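Long-range contacts in acetyltransferase (Agrobacterium tumefaciens, PDB 2FSR), which probably transfers an acetyl group from acetyl-coenzyme A to a substrate not yet identified, as other members of the GNAT acetyltransferase family do: residues Pro108-Lys113 with Val150-Pro155; Gly169-Leu174 with Leu183-His188. All blocks are in the same frame, centred on the assembly; numbering follows the deposited sequence. Where two conformers were deposited one is given.

Contact 1 of 2, residues Pro108-Lys113 with Val150-Pro155; sequences PLFPEK and VSYVSP
Y152 reaches from its strand to the loop 108-113 and meets F110, P111 and E112 in turn. Its CG stands beside the backbone N (chi1 -56°), with CB pointing at the loop. This torsion sends the ring toward the loop, and its hydroxyl meets the backbone at E112. There E112 N donates to Y152 OH at 3.1 Å, in a bond bent to 140°. Y152 OH also donates to a water, 2.6 Å from the water oxygen. That water lies in the plane of the tyrosine ring and donates a hydrogen bond to E112 OE1 at 2.7 Å. The phenol is thus held by one backbone donor and one water acceptor, which should limit the swing of the ring.

P111 CD comes obliquely to the ring and is 3.4 Å from Y152 OH. F110 CD1 approaches the edge of the ring, near its plane, 3.9 Å from Y152 CE2.

V150 makes the second half of the contact. V150 N donates to K113 O at 3.1 Å, in the carbonyl plane and fairly straight (157°). The methyl CG2 of V150 packs against E112 CB, and CG1 of V150 lies 3.9 Å from E112 OE1. The E112 carboxylate has a stronger partner in R186, with which it forms a salt bridge. CB of K113 points away from the strand; its NZ bonds to H85 and H106.

The loop 108-113 joins strands 97-105 and 114-119, while V150 and Y152 belong to strand 149-153. V150 is backbone-bonded to K113 and L115, and strands 114-119 and 149-153 start side by side. They probably splay apart beyond, as the central GNAT strands do; in relatives that cleft takes acetyl-coenzyme A. V184 of strand 183-187 packs on V150 and Y152.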
# COMPACT_ATOMS: atom_id res chain seq x y z
N PRO A 108 2.78 -10.90 -11.17
CA PRO A 108 3.61 -12.10 -11.06
C PRO A 108 4.49 -12.21 -9.83
O PRO A 108 4.98 -13.29 -9.52
CB PRO A 108 4.47 -12.06 -12.34
CG PRO A 108 4.53 -10.60 -12.68
CD PRO A 108 3.13 -10.10 -12.37
N LEU A 109 4.69 -11.10 -9.11
CA LEU A 109 5.59 -11.11 -7.95
C LEU A 109 4.84 -11.28 -6.64
O LEU A 109 5.46 -11.37 -5.59
CB LEU A 109 6.43 -9.84 -7.92
CG LEU A 109 7.19 -9.49 -9.20
CD1 LEU A 109 8.06 -8.25 -8.94
CD2 LEU A 109 8.03 -10.66 -9.65
N PHE A 110 3.51 -11.35 -6.72
CA PHE A 110 2.66 -11.46 -5.51
C PHE A 110 1.70 -12.64 -5.62
O PHE A 110 0.76 -12.59 -6.42
CB PHE A 110 1.87 -10.17 -5.31
CG PHE A 110 2.72 -9.01 -4.94
CD1 PHE A 110 2.91 -8.66 -3.60
CD2 PHE A 110 3.36 -8.26 -5.93
CE1 PHE A 110 3.74 -7.59 -3.25
CE2 PHE A 110 4.20 -7.18 -5.58
CZ PHE A 110 4.37 -6.84 -4.25
N PRO A 111 1.94 -13.71 -4.84
CA PRO A 111 1.04 -14.89 -4.97
C PRO A 111 -0.44 -14.62 -4.69
O PRO A 111 -1.30 -15.31 -5.24
CB PRO A 111 1.62 -15.88 -3.95
CG PRO A 111 3.05 -15.46 -3.79
CD PRO A 111 3.07 -13.97 -3.94
N GLU A 112 -0.74 -13.64 -3.82
CA GLU A 112 -2.09 -13.17 -3.57
C GLU A 112 -2.08 -11.65 -3.52
O GLU A 112 -1.00 -11.05 -3.32
CB GLU A 112 -2.58 -13.74 -2.23
CG GLU A 112 -2.77 -15.28 -2.28
CD GLU A 112 -3.42 -15.83 -1.01
OE1 GLU A 112 -2.67 -16.15 -0.07
OE2 GLU A 112 -4.67 -15.88 -0.97
N LYS A 113 -3.25 -11.04 -3.69
CA LYS A 113 -3.39 -9.56 -3.58
C LYS A 113 -2.97 -9.13 -2.19
O LYS A 113 -3.43 -9.67 -1.20
CB LYS A 113 -4.81 -9.09 -3.93
CG LYS A 113 -5.18 -9.33 -5.39
CD LYS A 113 -6.55 -8.76 -5.71
CE LYS A 113 -6.97 -9.05 -7.15
NZ LYS A 113 -6.11 -8.39 -8.18
N VAL A 150 -3.95 -10.12 1.82
CA VAL A 150 -2.84 -10.52 2.70
C VAL A 150 -1.83 -9.39 2.86
O VAL A 150 -1.87 -8.42 2.13
CB VAL A 150 -2.10 -11.79 2.21
CG1 VAL A 150 -3.05 -12.98 2.10
CG2 VAL A 150 -1.44 -11.53 0.87
N SER A 151 -0.94 -9.53 3.83
CA SER A 151 0.29 -8.73 3.88
C SER A 151 1.48 -9.65 4.10
O SER A 151 1.44 -10.52 4.99
CB SER A 151 0.23 -7.71 5.02
OG SER A 151 -0.74 -6.71 4.81
N TYR A 152 2.55 -9.48 3.32
CA TYR A 152 3.81 -10.22 3.52
C TYR A 152 4.69 -9.39 4.45
O TYR A 152 4.99 -8.23 4.14
CB TYR A 152 4.53 -10.50 2.18
CG TYR A 152 3.62 -11.25 1.22
CD1 TYR A 152 3.06 -12.47 1.58
CD2 TYR A 152 3.31 -10.74 -0.04
CE1 TYR A 152 2.20 -13.15 0.72
CE2 TYR A 152 2.46 -11.42 -0.91
CZ TYR A 152 1.90 -12.62 -0.52
OH TYR A 152 1.05 -13.30 -1.34
N VAL A 153 5.09 -9.99 5.57
CA VAL A 153 5.84 -9.27 6.60
C VAL A 153 7.03 -10.12 7.06
O VAL A 153 6.86 -11.29 7.37
CB VAL A 153 4.92 -8.95 7.84
CG1 VAL A 153 5.69 -8.20 8.95
CG2 VAL A 153 3.69 -8.17 7.44
N SER A 154 8.23 -9.55 7.06
CA SER A 154 9.41 -10.29 7.56
C SER A 154 9.29 -10.54 9.07
O SER A 154 8.79 -9.66 9.79
CB SER A 154 10.70 -9.55 7.19
OG SER A 154 10.53 -8.14 7.24
N PRO A 155 9.72 -11.73 9.56
CA PRO A 155 9.49 -12.16 10.95
C PRO A 155 10.16 -11.26 11.99
O PRO A 155 9.86 -11.38 13.19
CB PRO A 155 10.06 -13.58 10.99
CG PRO A 155 11.07 -13.61 9.91
CD PRO A 155 10.54 -12.71 8.83
O HOH W 1 -0.20 -15.18 -0.04

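Contact 2 of 2, residues Gly169-Leu174 with Leu183-His188; sequences GTLDPL and LVYRYH
An antiparallel beta hairpin pairs strand 170-171 with strand 183-187. T170 and R186 form the hydrogen-bonded pair: T170 N donates to R186 O at 3.0 Å, and R186 N donates to T170 O at 2.8 Å. L171 and Y185 are the next, non-hydrogen-bonded pair. Beyond them D172 N bonds to V184 O at 2.8 Å, with the donor almost in line with the carbonyl.

On the face of L171 and Y185, a leucine methyl lies on the aromatic ring. L171 CD2 sits over the ring centre, 3.5 Å from the Y185 centroid, in a CH-pi contact. The other face of the hairpin carries R186. Its chain runs alongside D172 and bends at CG-CD (chi3 -57°), which turns the guanidinium edge to the carboxylate. E112 is the other carboxylate that R186 reaches.

G169 packs its CA against the Y187 ring, whose hydroxyl bonds to S151. D172 OD1 accepts from L174 N, closing an Asx turn where the strand ends. R186 NE and R186 NH2 each reach D172 OD2 at 2.9 Å, on its anti side and from opposite faces of the carboxylate plane; the carboxylate and guanidinium planes are 65° apart.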
# COMPACT_ATOMS: atom_id res chain seq x y z
N GLY A 169 -5.62 -8.45 10.98
CA GLY A 169 -4.91 -9.56 10.34
C GLY A 169 -4.57 -10.71 11.28
O GLY A 169 -4.33 -10.51 12.47
N THR A 170 -4.58 -11.93 10.73
CA THR A 170 -4.17 -13.13 11.48
C THR A 170 -3.16 -13.90 10.64
O THR A 170 -3.30 -13.99 9.42
CB THR A 170 -5.37 -14.05 11.86
OG1 THR A 170 -4.89 -15.35 12.24
CG2 THR A 170 -6.31 -14.23 10.72
N LEU A 171 -2.14 -14.45 11.29
CA LEU A 171 -1.12 -15.23 10.58
C LEU A 171 -1.74 -16.45 9.92
O LEU A 171 -2.64 -17.10 10.48
CB LEU A 171 0.04 -15.64 11.48
CG LEU A 171 1.02 -14.56 11.91
CD1 LEU A 171 2.10 -15.16 12.80
CD2 LEU A 171 1.66 -13.82 10.74
N ASP A 172 -1.30 -16.70 8.69
CA ASP A 172 -1.77 -17.85 7.92
C ASP A 172 -0.58 -18.67 7.42
O ASP A 172 -0.06 -18.41 6.34
CB ASP A 172 -2.64 -17.38 6.74
CG ASP A 172 -3.12 -18.54 5.90
OD1 ASP A 172 -2.87 -19.71 6.30
OD2 ASP A 172 -3.74 -18.32 4.84
N PRO A 173 -0.15 -19.67 8.21
CA PRO A 173 1.02 -20.49 7.86
C PRO A 173 0.89 -21.31 6.57
O PRO A 173 1.90 -21.81 6.09
CB PRO A 173 1.21 -21.42 9.08
CG PRO A 173 0.49 -20.72 10.19
CD PRO A 173 -0.67 -20.01 9.55
N LEU A 174 -0.32 -21.43 6.02
CA LEU A 174 -0.48 -22.18 4.77
C LEU A 174 -0.41 -21.30 3.52
O LEU A 174 -0.34 -21.83 2.40
CB LEU A 174 -1.77 -23.02 4.76
CG LEU A 174 -1.81 -24.16 5.77
CD1 LEU A 174 -3.15 -24.90 5.68
CD2 LEU A 174 -0.64 -25.12 5.56
N LEU A 183 6.35 -13.99 7.02
CA LEU A 183 5.05 -14.26 7.61
C LEU A 183 3.98 -13.73 6.66
O LEU A 183 4.21 -12.79 5.89
CB LEU A 183 4.93 -13.59 8.97
CG LEU A 183 6.03 -13.94 9.98
CD1 LEU A 183 5.75 -13.19 11.26
CD2 LEU A 183 6.18 -15.43 10.22
N VAL A 184 2.79 -14.32 6.73
CA VAL A 184 1.65 -13.82 5.96
C VAL A 184 0.49 -13.54 6.90
O VAL A 184 -0.03 -14.46 7.55
CB VAL A 184 1.18 -14.82 4.90
CG1 VAL A 184 0.02 -14.24 4.11
CG2 VAL A 184 2.32 -15.15 3.95
N TYR A 185 0.11 -12.27 6.97
CA TYR A 185 -1.13 -11.89 7.63
C TYR A 185 -2.27 -11.89 6.64
O TYR A 185 -2.12 -11.42 5.52
CB TYR A 185 -0.99 -10.50 8.27
CG TYR A 185 -0.21 -10.52 9.55
CD1 TYR A 185 -0.85 -10.79 10.75
CD2 TYR A 185 1.16 -10.29 9.58
CE1 TYR A 185 -0.17 -10.80 11.95
CE2 TYR A 185 1.87 -10.32 10.78
CZ TYR A 185 1.18 -10.58 11.96
OH TYR A 185 1.86 -10.62 13.16
N ARG A 186 -3.42 -12.42 7.06
CA ARG A 186 -4.60 -12.43 6.20
C ARG A 186 -5.74 -11.63 6.83
O ARG A 186 -5.95 -11.68 8.05
CB ARG A 186 -5.04 -13.86 5.90
CG ARG A 186 -6.20 -13.93 4.89
CD ARG A 186 -6.55 -15.36 4.51
NE ARG A 186 -5.43 -16.11 3.97
CZ ARG A 186 -5.01 -16.07 2.70
NH1 ARG A 186 -5.62 -15.31 1.80
NH2 ARG A 186 -3.97 -16.82 2.33
N TYR A 187 -6.44 -10.86 5.98
CA TYR A 187 -7.57 -10.03 6.42
C TYR A 187 -8.85 -10.56 5.81
O TYR A 187 -8.84 -11.10 4.71
CB TYR A 187 -7.40 -8.56 5.95
CG TYR A 187 -6.03 -8.03 6.24
CD1 TYR A 187 -5.66 -7.61 7.52
CD2 TYR A 187 -5.09 -7.95 5.23
CE1 TYR A 187 -4.39 -7.15 7.78
CE2 TYR A 187 -3.81 -7.49 5.47
CZ TYR A 187 -3.46 -7.07 6.75
OH TYR A 187 -2.19 -6.60 7.02
N HIS A 188 -9.99 -10.30 6.47
CA HIS A 188 -11.30 -10.72 5.94
C HIS A 188 -12.43 -9.68 6.07
O HIS A 188 -12.38 -8.80 6.91
CB HIS A 188 -11.74 -12.02 6.63
CG HIS A 188 -11.86 -11.89 8.11
ND1 HIS A 188 -13.03 -11.49 8.74
CD2 HIS A 188 -10.96 -12.09 9.10
CE1 HIS A 188 -12.84 -11.46 10.04
NE2 HIS A 188 -11.59 -11.82 10.29

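Overall arrangement
Contact 1 lies at the surface, and contact 2 is partly buried. Their centres are about 10 Å apart. Both reach the three-stranded sheet, in which strand 183-187 runs between 149-153 and 170-171. Contact 2 is pairing within this sheet. Contact 1 joins the start of strand 149-153 to the loop that leads into strand 114-119. Its smaller interface rests on a tyrosine, a valine, one backbone bond and a water. No salt bridge crosses between its segments, whereas one joins D172 and R186 in contact 2. The two meet through V153 O and L183 N, and through S151 OG and Y187 OH. R186 serves both contacts.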